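Local coordinates for protein ulvan Lyase-PL25 (Pseudoalteromonas sp. PLSV, PDB 5UAM) that cleaves ulvan, the sulfated cell-wall polysaccharide of green seaweeds, as a beta-propeller lyase of polysaccharide lyase family 25, at residues 80-88 and 114-122; 158-166 and 177-188. All coordinates share one frame; numbering follows the deposited sequence.

Interaction 1: residues 80-88 and 114-122. With PO4 (phosphate ion), chain E.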
loop_
_atom_site.group_PDB
_atom_site.type_symbol
_atom_site.label_atom_id
_atom_site.label_comp_id
_atom_site.label_asym_id
_atom_site.label_seq_id
_atom_site.Cartn_x
_atom_site.Cartn_y
_atom_site.Cartn_z
ATOM N N PHE A 80 -11.083 -9.759 -15.037
ATOM C CA PHE A 80 -10.974 -9.087 -16.315
ATOM C C PHE A 80 -9.759 -8.178 -16.275
ATOM O O PHE A 80 -9.443 -7.587 -15.236
ATOM C CB PHE A 80 -12.213 -8.207 -16.601
ATOM C CG PHE A 80 -13.507 -8.962 -16.658
ATOM C CD1 PHE A 80 -13.856 -9.642 -17.798
ATOM C CD2 PHE A 80 -14.377 -8.960 -15.588
ATOM C CE1 PHE A 80 -15.063 -10.348 -17.876
ATOM C CE2 PHE A 80 -15.582 -9.670 -15.677
ATOM C CZ PHE A 80 -15.909 -10.339 -16.805
ATOM N N ARG A 81 -9.090 -8.058 -17.414
ATOM C CA ARG A 81 -7.961 -7.142 -17.533
ATOM C C ARG A 81 -8.473 -5.711 -17.691
ATOM O O ARG A 81 -9.306 -5.431 -18.560
ATOM C CB ARG A 81 -7.104 -7.513 -18.734
ATOM C CG ARG A 81 -5.890 -6.601 -18.862
ATOM C CD ARG A 81 -4.911 -7.065 -19.905
ATOM N NE ARG A 81 -5.443 -6.966 -21.243
ATOM C CZ ARG A 81 -4.699 -7.097 -22.334
ATOM N NH1 ARG A 81 -3.388 -7.310 -22.228
ATOM N NH2 ARG A 81 -5.255 -6.997 -23.531
ATOM N N ALA A 82 -7.949 -4.790 -16.869
ATOM C CA ALA A 82 -8.423 -3.407 -16.871
ATOM C C ALA A 82 -7.530 -2.444 -17.645
ATOM O O ALA A 82 -7.942 -1.305 -17.877
ATOM C CB ALA A 82 -8.561 -2.902 -15.423
ATOM N N GLY A 83 -6.325 -2.850 -18.036
ATOM C CA GLY A 83 -5.401 -1.944 -18.707
ATOM C C GLY A 83 -4.147 -2.684 -19.106
ATOM O O GLY A 83 -4.000 -3.877 -18.840
ATOM N N ILE A 84 -3.241 -1.955 -19.761
ATOM C CA ILE A 84 -2.031 -2.513 -20.346
ATOM C C ILE A 84 -0.843 -1.767 -19.757
ATOM O O ILE A 84 -0.640 -0.583 -20.037
ATOM C CB ILE A 84 -2.046 -2.435 -21.878
ATOM C CG1 ILE A 84 -3.218 -3.264 -22.428
ATOM C CG2 ILE A 84 -0.703 -2.902 -22.456
ATOM C CD1 ILE A 84 -3.408 -3.148 -23.921
ATOM N N SER A 85 -0.046 -2.470 -18.964
ATOM C CA SER A 85 1.098 -1.880 -18.289
ATOM C C SER A 85 2.376 -1.967 -19.115
ATOM O O SER A 85 2.730 -3.027 -19.641
ATOM C CB SER A 85 1.359 -2.601 -16.970
ATOM O OG SER A 85 2.534 -2.075 -16.369
ATOM N N GLU A 86 3.117 -0.857 -19.161
ATOM C CA GLU A 86 4.444 -0.885 -19.772
ATOM C C GLU A 86 5.409 -1.775 -18.996
ATOM O O GLU A 86 6.405 -2.240 -19.566
ATOM C CB GLU A 86 5.013 0.545 -19.851
ATOM C CG GLU A 86 4.217 1.457 -20.728
ATOM C CD GLU A 86 4.701 2.893 -20.717
ATOM O OE1 GLU A 86 5.579 3.250 -19.905
ATOM O OE2 GLU A 86 4.210 3.675 -21.552
ATOM N N LEU A 87 5.161 -1.980 -17.706
ATOM C CA LEU A 87 6.124 -2.694 -16.889
ATOM C C LEU A 87 6.244 -4.154 -17.268
ATOM O O LEU A 87 7.288 -4.749 -17.014
ATOM C CB LEU A 87 5.773 -2.557 -15.416
ATOM C CG LEU A 87 5.874 -1.136 -14.861
ATOM C CD1 LEU A 87 5.370 -1.138 -13.436
ATOM C CD2 LEU A 87 7.308 -0.603 -14.947
ATOM N N GLY A 88 5.228 -4.733 -17.885
ATOM C CA GLY A 88 5.325 -6.124 -18.318
ATOM C C GLY A 88 5.877 -6.322 -19.707
ATOM O O GLY A 88 5.926 -7.460 -20.200
ATOM N N ILE A 114 -9.106 2.337 -11.831
ATOM C CA ILE A 114 -7.924 1.540 -11.549
ATOM C C ILE A 114 -6.706 2.392 -11.902
ATOM O O ILE A 114 -6.570 2.856 -13.035
ATOM C CB ILE A 114 -7.930 0.207 -12.322
ATOM C CG1 ILE A 114 -9.059 -0.699 -11.806
ATOM C CG2 ILE A 114 -6.574 -0.490 -12.228
ATOM C CD1 ILE A 114 -8.827 -1.292 -10.456
ATOM N N PHE A 115 -5.846 2.638 -10.920
ATOM C CA PHE A 115 -4.576 3.323 -11.119
ATOM C C PHE A 115 -3.482 2.262 -11.087
ATOM O O PHE A 115 -3.508 1.382 -10.229
ATOM C CB PHE A 115 -4.380 4.353 -10.001
ATOM C CG PHE A 115 -5.508 5.336 -9.901
ATOM C CD1 PHE A 115 -5.527 6.487 -10.667
ATOM C CD2 PHE A 115 -6.558 5.099 -9.054
ATOM C CE1 PHE A 115 -6.567 7.397 -10.571
ATOM C CE2 PHE A 115 -7.609 6.005 -8.954
ATOM C CZ PHE A 115 -7.608 7.148 -9.715
ATOM N N TYR A 116 -2.560 2.305 -12.042
ATOM C CA TYR A 116 -1.659 1.172 -12.213
ATOM C C TYR A 116 -0.500 1.553 -13.127
ATOM O O TYR A 116 -0.500 2.608 -13.764
ATOM C CB TYR A 116 -2.419 -0.002 -12.841
ATOM C CG TYR A 116 -2.755 0.215 -14.304
ATOM C CD1 TYR A 116 -3.828 1.013 -14.693
ATOM C CD2 TYR A 116 -1.977 -0.344 -15.309
ATOM C CE1 TYR A 116 -4.112 1.225 -16.033
ATOM C CE2 TYR A 116 -2.252 -0.129 -16.642
ATOM C CZ TYR A 116 -3.312 0.661 -17.001
ATOM O OH TYR A 116 -3.576 0.869 -18.341
ATOM N N GLY A 117 0.487 0.673 -13.205
ATOM C CA GLY A 117 1.444 0.686 -14.286
ATOM C C GLY A 117 2.710 1.501 -14.073
ATOM O O GLY A 117 3.645 1.351 -14.859
ATOM N N GLY A 118 2.775 2.369 -13.074
ATOM C CA GLY A 118 3.879 3.312 -12.974
ATOM C C GLY A 118 5.028 2.838 -12.101
ATOM O O GLY A 118 4.823 2.322 -11.005
ATOM N N HIS A 119 6.251 3.074 -12.584
ATOM C CA HIS A 119 7.426 3.031 -11.728
ATOM C C HIS A 119 8.285 4.253 -11.984
ATOM O O HIS A 119 9.513 4.179 -12.109
ATOM C CB HIS A 119 8.201 1.727 -11.849
ATOM C CG HIS A 119 9.165 1.494 -10.730
ATOM N ND1 HIS A 119 9.950 0.366 -10.668
ATOM C CD2 HIS A 119 9.443 2.211 -9.612
ATOM C CE1 HIS A 119 10.694 0.406 -9.575
ATOM N NE2 HIS A 119 10.398 1.509 -8.911
ATOM N N GLY A 120 7.614 5.403 -12.052
ATOM C CA GLY A 120 8.277 6.697 -12.105
ATOM C C GLY A 120 8.389 7.324 -13.482
ATOM O O GLY A 120 9.018 8.385 -13.617
ATOM N N GLY A 121 7.810 6.713 -14.506
ATOM C CA GLY A 121 7.929 7.241 -15.852
ATOM C C GLY A 121 9.335 7.093 -16.410
ATOM O O GLY A 121 10.213 6.459 -15.826
ATOM N N GLN A 122 9.546 7.710 -17.566
ATOM C CA GLN A 122 10.828 7.648 -18.239
ATOM C C GLN A 122 10.970 8.891 -19.110
ATOM O O GLN A 122 10.050 9.707 -19.206
ATOM C CB GLN A 122 10.960 6.359 -19.059
ATOM C CG GLN A 122 9.878 6.174 -20.104
ATOM C CD GLN A 122 8.895 5.074 -19.768
ATOM O OE1 GLN A 122 9.288 3.935 -19.449
ATOM N NE2 GLN A 122 7.605 5.390 -19.858
HETATM P P PO4 E . 11.668 1.824 -5.266
HETATM O O1 PO4 E . 13.171 1.632 -5.319
HETATM O O2 PO4 E . 11.309 2.794 -4.217
HETATM O O3 PO4 E . 11.107 0.462 -4.933
HETATM O O4 PO4 E . 11.216 2.339 -6.629
HETATM O O HOH W 1 2.791 1.456 -17.456
#
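A82 to L87 and I114 to Q122 run in much the same direction, 24° apart end to end, and close to a CA-CA distance of 4.8 Å at S85 and G117 without a backbone hydrogen bond between them. The contact joins two neighbouring four-stranded antiparallel sheets of the beta-propeller, at the ends of strands 75-81 and 112-116. Y116 lays its phenol against the backbone of 83-85, with OH 3.4 Å from G83 CA and S85 N at the ring edge. A side chain on G83 would collide with that hydroxyl. Further on, L87 brings CG and CD1 onto the carbonyl of G117, CG standing 3.3 Å from G117 O, while CD2 touches H119 CB. The same carbonyl accepts from a water that takes the N-H of E86, a bridge between the two backbones. S85 holds OG anti to its own N, where it accepts from L87 N in an ST turn. E86 and Q122 approach from opposite directions: Q122 NE2 donates to the syn side of E86 OE1 at 2.9 Å, with their carboxylate and amide planes 46° apart. E86 OE1 also takes the N-H of A137, and putting an alanine here would probably leave A137 N without this acceptor and Q122 NE2 with N125 OD1 alone of its two. In H119, which probably binds substrate, ND1 is hydrogen-bonded to D97, and NE2 donates almost straight (171°) to phosphate O4, 2.6 Å away in the ring plane.

Interaction 2: residues 158-166 and 177-188; sequences ITPFGTYNQ and LFFRHGAHRSDW. With ZN (zinc ion), chain D; PO4 (phosphate ion), chain E; EDO (1,2-ethanediol), chain J.
T163 and R180 pair as antiparallel, hydrogen-bonded neighbours, T163 N to R180 O at 3.0 Å and R180 N back to T163 O; Q166 and F178 form a second such pair. The register slips by one residue between them, a beta bulge at whose corner Y164 has positive phi (76°). Packing is tight on the side of F179. T159 CG2 lies 3.4 Å from F179 CE2, G162 CA approaches CD2 of the same ring, and a CB on G162 would be tight against it. F161 O sits over one face of the H181 imidazole, and I158 CD1 meets L177 CD2. The loop residues 158-162 and H181 thus pack beside the hairpin of strands 165-169 and 175-180, part of the propeller. The other side is mainly polar, with aromatic packing at W188, and its Y164, R180 and H184 are consistent with a substrate site; the phosphate they surround is probably from the crystallisation liquor. R180, its CG anti to N (chi1 -176°) and its chain bent at chi3, runs alongside Y164 and presents NH1 and NH2 to phosphate O2 and O4, each at 2.9 Å. Y164 CE2 covers one guanidinium face, and the backbone of A183 and H184 the other. R180 NE donates to G182 O, which T163 OG1 reaches from the opposite face of the carbonyl plane. Y164, probably the proton acceptor, places OH 2.8 Å from phosphate O3; its ring meets W188 rim to rim, the planes nearly parallel at 5°. H184 serves two partners: NE2 donates to phosphate O1, while ND1 binds zinc at 2.1 Å beside H240, C242 and H254.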
loop_
_atom_site.group_PDB
_atom_site.type_symbol
_atom_site.label_atom_id
_atom_site.label_comp_id
_atom_site.label_asym_id
_atom_site.label_seq_id
_atom_site.Cartn_x
_atom_site.Cartn_y
_atom_site.Cartn_z
ATOM N N ILE A 158 -3.437 11.556 -15.309
ATOM C CA ILE A 158 -2.573 11.863 -14.177
ATOM C C ILE A 158 -1.155 11.925 -14.718
ATOM O O ILE A 158 -0.879 11.480 -15.834
ATOM C CB ILE A 158 -2.687 10.803 -13.071
ATOM C CG1 ILE A 158 -2.376 9.392 -13.605
ATOM C CG2 ILE A 158 -4.112 10.836 -12.490
ATOM C CD1 ILE A 158 -2.399 8.312 -12.571
ATOM N N THR A 159 -0.241 12.502 -13.941
ATOM C CA THR A 159 1.119 12.579 -14.455
ATOM C C THR A 159 1.669 11.169 -14.687
ATOM O O THR A 159 1.422 10.257 -13.887
ATOM C CB THR A 159 2.059 13.368 -13.542
ATOM O OG1 THR A 159 3.367 13.334 -14.130
ATOM C CG2 THR A 159 2.126 12.797 -12.109
ATOM N N PRO A 160 2.428 10.948 -15.764
ATOM C CA PRO A 160 3.049 9.628 -15.939
ATOM C C PRO A 160 4.141 9.347 -14.933
ATOM O O PRO A 160 4.518 8.177 -14.753
ATOM C CB PRO A 160 3.624 9.694 -17.353
ATOM C CG PRO A 160 3.832 11.167 -17.600
ATOM C CD PRO A 160 2.684 11.834 -16.908
ATOM N N PHE A 161 4.669 10.380 -14.280
ATOM C CA PHE A 161 5.784 10.234 -13.340
ATOM C C PHE A 161 5.191 9.912 -11.979
ATOM O O PHE A 161 5.017 10.777 -11.112
ATOM C CB PHE A 161 6.593 11.526 -13.273
ATOM C CG PHE A 161 7.093 11.980 -14.589
ATOM C CD1 PHE A 161 8.014 11.224 -15.281
ATOM C CD2 PHE A 161 6.630 13.156 -15.161
ATOM C CE1 PHE A 161 8.468 11.621 -16.516
ATOM C CE2 PHE A 161 7.073 13.557 -16.391
ATOM C CZ PHE A 161 8.002 12.797 -17.074
ATOM N N GLY A 162 4.876 8.645 -11.780
ATOM C CA GLY A 162 4.250 8.209 -10.545
ATOM C C GLY A 162 4.626 6.786 -10.158
ATOM O O GLY A 162 4.814 5.919 -11.015
ATOM N N THR A 163 4.769 6.563 -8.858
ATOM C CA THR A 163 4.910 5.245 -8.245
ATOM C C THR A 163 4.089 5.279 -6.961
ATOM O O THR A 163 4.056 6.297 -6.266
ATOM C CB THR A 163 6.379 4.919 -7.803
ATOM O OG1 THR A 163 7.349 5.255 -8.811
ATOM C CG2 THR A 163 6.535 3.436 -7.490
ATOM N N TYR A 164 3.483 4.148 -6.603
ATOM C CA TYR A 164 2.858 3.940 -5.287
ATOM C C TYR A 164 1.514 4.647 -5.124
ATOM O O TYR A 164 1.308 5.435 -4.184
ATOM C CB TYR A 164 3.801 4.270 -4.135
ATOM C CG TYR A 164 5.089 3.503 -4.099
ATOM C CD1 TYR A 164 5.096 2.122 -4.049
ATOM C CD2 TYR A 164 6.309 4.160 -4.104
ATOM C CE1 TYR A 164 6.277 1.440 -3.968
ATOM C CE2 TYR A 164 7.485 3.494 -4.038
ATOM C CZ TYR A 164 7.476 2.137 -3.974
ATOM O OH TYR A 164 8.661 1.449 -3.889
ATOM N N ASN A 165 0.570 4.307 -5.996
ATOM C CA ASN A 165 -0.736 4.950 -6.017
ATOM C C ASN A 165 -1.580 4.592 -4.806
ATOM O O ASN A 165 -1.754 3.415 -4.472
ATOM C CB ASN A 165 -1.517 4.504 -7.237
ATOM C CG ASN A 165 -0.868 4.909 -8.504
ATOM O OD1 ASN A 165 -0.499 6.069 -8.680
ATOM N ND2 ASN A 165 -0.761 3.968 -9.439
ATOM N N GLN A 166 -2.175 5.609 -4.199
ATOM C CA GLN A 166 -3.022 5.456 -3.035
ATOM C C GLN A 166 -4.190 6.389 -3.254
ATOM O O GLN A 166 -4.004 7.598 -3.372
ATOM C CB GLN A 166 -2.222 5.799 -1.786
ATOM C CG GLN A 166 -0.979 4.955 -1.711
ATOM C CD GLN A 166 -0.106 5.281 -0.562
ATOM O OE1 GLN A 166 -0.550 5.269 0.581
ATOM N NE2 GLN A 166 1.173 5.464 -0.844
ATOM N N LEU A 177 -5.431 11.338 -5.252
ATOM C CA LEU A 177 -4.486 10.285 -5.596
ATOM C C LEU A 177 -3.127 10.708 -5.066
ATOM O O LEU A 177 -2.594 11.733 -5.491
ATOM C CB LEU A 177 -4.396 10.057 -7.109
ATOM C CG LEU A 177 -3.527 8.864 -7.505
ATOM C CD1 LEU A 177 -4.222 7.562 -7.142
ATOM C CD2 LEU A 177 -3.246 8.914 -9.021
ATOM N N PHE A 178 -2.594 9.933 -4.128
ATOM C CA PHE A 178 -1.288 10.174 -3.527
ATOM C C PHE A 178 -0.273 9.228 -4.163
ATOM O O PHE A 178 -0.575 8.064 -4.432
ATOM C CB PHE A 178 -1.343 9.896 -2.021
ATOM C CG PHE A 178 -2.177 10.863 -1.273
ATOM C CD1 PHE A 178 -3.540 10.693 -1.235
ATOM C CD2 PHE A 178 -1.607 11.936 -0.622
ATOM C CE1 PHE A 178 -4.339 11.563 -0.558
ATOM C CE2 PHE A 178 -2.427 12.862 0.048
ATOM C CZ PHE A 178 -3.789 12.648 0.063
ATOM N N PHE A 179 0.921 9.730 -4.436
ATOM C CA PHE A 179 1.965 8.938 -5.068
ATOM C C PHE A 179 3.291 9.681 -4.972
ATOM O O PHE A 179 3.345 10.883 -4.667
ATOM C CB PHE A 179 1.640 8.621 -6.539
ATOM C CG PHE A 179 1.359 9.830 -7.379
ATOM C CD1 PHE A 179 0.088 10.390 -7.432
ATOM C CD2 PHE A 179 2.354 10.413 -8.145
ATOM C CE1 PHE A 179 -0.178 11.507 -8.205
ATOM C CE2 PHE A 179 2.093 11.523 -8.918
ATOM C CZ PHE A 179 0.819 12.071 -8.961
ATOM N N ARG A 180 4.367 8.942 -5.237
ATOM C CA ARG A 180 5.684 9.539 -5.427
ATOM C C ARG A 180 5.815 10.018 -6.864
ATOM O O ARG A 180 5.575 9.255 -7.800
ATOM C CB ARG A 180 6.760 8.511 -5.116
ATOM C CG ARG A 180 8.189 9.045 -5.186
ATOM C CD ARG A 180 9.249 8.017 -4.855
ATOM N NE ARG A 180 9.303 6.970 -5.877
ATOM C CZ ARG A 180 9.910 5.800 -5.701
ATOM N NH1 ARG A 180 10.526 5.519 -4.554
ATOM N NH2 ARG A 180 9.875 4.908 -6.681
ATOM N N HIS A 181 6.189 11.283 -7.050
ATOM C CA HIS A 181 6.196 11.902 -8.381
ATOM C C HIS A 181 7.506 11.614 -9.123
ATOM O O HIS A 181 8.279 12.504 -9.489
ATOM C CB HIS A 181 5.923 13.399 -8.250
ATOM C CG HIS A 181 5.522 14.103 -9.514
ATOM N ND1 HIS A 181 6.379 14.284 -10.578
ATOM C CD2 HIS A 181 4.397 14.796 -9.827
ATOM C CE1 HIS A 181 5.783 15.012 -11.509
ATOM N NE2 HIS A 181 4.570 15.317 -11.086
ATOM N N GLY A 182 7.762 10.308 -9.306
ATOM C CA GLY A 182 8.959 9.849 -9.977
ATOM C C GLY A 182 9.588 8.676 -9.262
ATOM O O GLY A 182 8.876 7.916 -8.596
ATOM N N ALA A 183 10.904 8.542 -9.407
ATOM C CA ALA A 183 11.669 7.517 -8.704
ATOM C C ALA A 183 12.168 8.062 -7.361
ATOM O O ALA A 183 11.517 8.929 -6.780
ATOM C CB ALA A 183 12.778 7.003 -9.619
ATOM N N HIS A 184 13.281 7.551 -6.815
ATOM C CA HIS A 184 13.632 7.885 -5.426
ATOM C C HIS A 184 13.731 9.371 -5.169
ATOM O O HIS A 184 13.342 9.853 -4.092
ATOM C CB HIS A 184 14.979 7.310 -5.058
ATOM C CG HIS A 184 14.936 5.855 -4.809
ATOM N ND1 HIS A 184 15.897 5.206 -4.068
ATOM C CD2 HIS A 184 14.053 4.917 -5.207
ATOM C CE1 HIS A 184 15.601 3.917 -4.027
ATOM N NE2 HIS A 184 14.486 3.719 -4.702
ATOM N N ARG A 185 14.344 10.106 -6.087
ATOM C CA ARG A 185 14.739 11.471 -5.801
ATOM C C ARG A 185 13.626 12.382 -6.307
ATOM O O ARG A 185 13.779 13.168 -7.243
ATOM C CB ARG A 185 16.116 11.758 -6.387
ATOM C CG ARG A 185 17.165 10.894 -5.693
ATOM C CD ARG A 185 18.584 11.160 -6.155
ATOM N NE ARG A 185 19.530 10.561 -5.224
ATOM C CZ ARG A 185 20.836 10.779 -5.241
ATOM N NH1 ARG A 185 21.373 11.592 -6.150
ATOM N NH2 ARG A 185 21.604 10.192 -4.338
ATOM N N SER A 186 12.484 12.253 -5.627
ATOM C CA SER A 186 11.249 12.868 -6.069
ATOM C C SER A 186 10.418 13.284 -4.871
ATOM O O SER A 186 10.456 12.649 -3.812
ATOM C CB SER A 186 10.394 11.884 -6.881
ATOM O OG SER A 186 11.113 11.349 -7.981
ATOM N N ASP A 187 9.638 14.336 -5.061
ATOM C CA ASP A 187 8.655 14.693 -4.048
ATOM C C ASP A 187 7.521 13.676 -4.033
ATOM O O ASP A 187 7.232 13.009 -5.028
ATOM C CB ASP A 187 8.026 16.047 -4.358
ATOM C CG ASP A 187 8.975 17.240 -4.183
ATOM O OD1 ASP A 187 10.195 17.103 -3.905
ATOM O OD2 ASP A 187 8.458 18.369 -4.357
ATOM N N TRP A 188 6.858 13.564 -2.885
ATOM C CA TRP A 188 5.552 12.916 -2.802
ATOM C C TRP A 188 4.484 13.981 -2.945
ATOM O O TRP A 188 4.634 15.093 -2.423
ATOM C CB TRP A 188 5.366 12.146 -1.497
ATOM C CG TRP A 188 6.101 10.846 -1.514
ATOM C CD1 TRP A 188 7.451 10.685 -1.520
ATOM C CD2 TRP A 188 5.539 9.542 -1.587
ATOM N NE1 TRP A 188 7.770 9.356 -1.573
ATOM C CE2 TRP A 188 6.616 8.632 -1.598
ATOM C CE3 TRP A 188 4.235 9.052 -1.628
ATOM C CZ2 TRP A 188 6.423 7.247 -1.644
ATOM C CZ3 TRP A 188 4.052 7.631 -1.679
ATOM C CH2 TRP A 188 5.141 6.786 -1.681
HETATM ZN ZN ZN D . 17.536 5.917 -3.035
HETATM P P PO4 E . 11.668 1.824 -5.266
HETATM O O1 PO4 E . 13.171 1.632 -5.319
HETATM O O2 PO4 E . 11.309 2.794 -4.217
HETATM O O3 PO4 E . 11.107 0.462 -4.933
HETATM O O4 PO4 E . 11.216 2.339 -6.629
HETATM C C1 EDO J . 11.180 19.658 -6.353
HETATM O O1 EDO J . 11.667 19.356 -5.035
HETATM C C2 EDO J . 12.199 20.520 -7.090
HETATM O O2 EDO J . 13.444 19.814 -7.163
#

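Both contacts are largely buried, their centres 13 Å apart, but they hold different elements. Interaction 1 joins the ends of one edge strand and one interior strand of two neighbouring sheets through loops, a water and one carboxylate-amide bond, with 401 Å² buried; interaction 2 centres on a hairpin and its flanking loops, with paired backbones and 747 Å². They meet directly: G120 N is 3.0 Å from G162 O, a probable hydrogen bond, and G120 O packs on F161 CD1. They also share the phosphate, whose O4 takes H119 NE2 from 114-122 and R180 NH2 from 177-188. H99, probably the proton donor, and Y222 also bond it, so the two contacts probably supply neighbouring walls of one cleft.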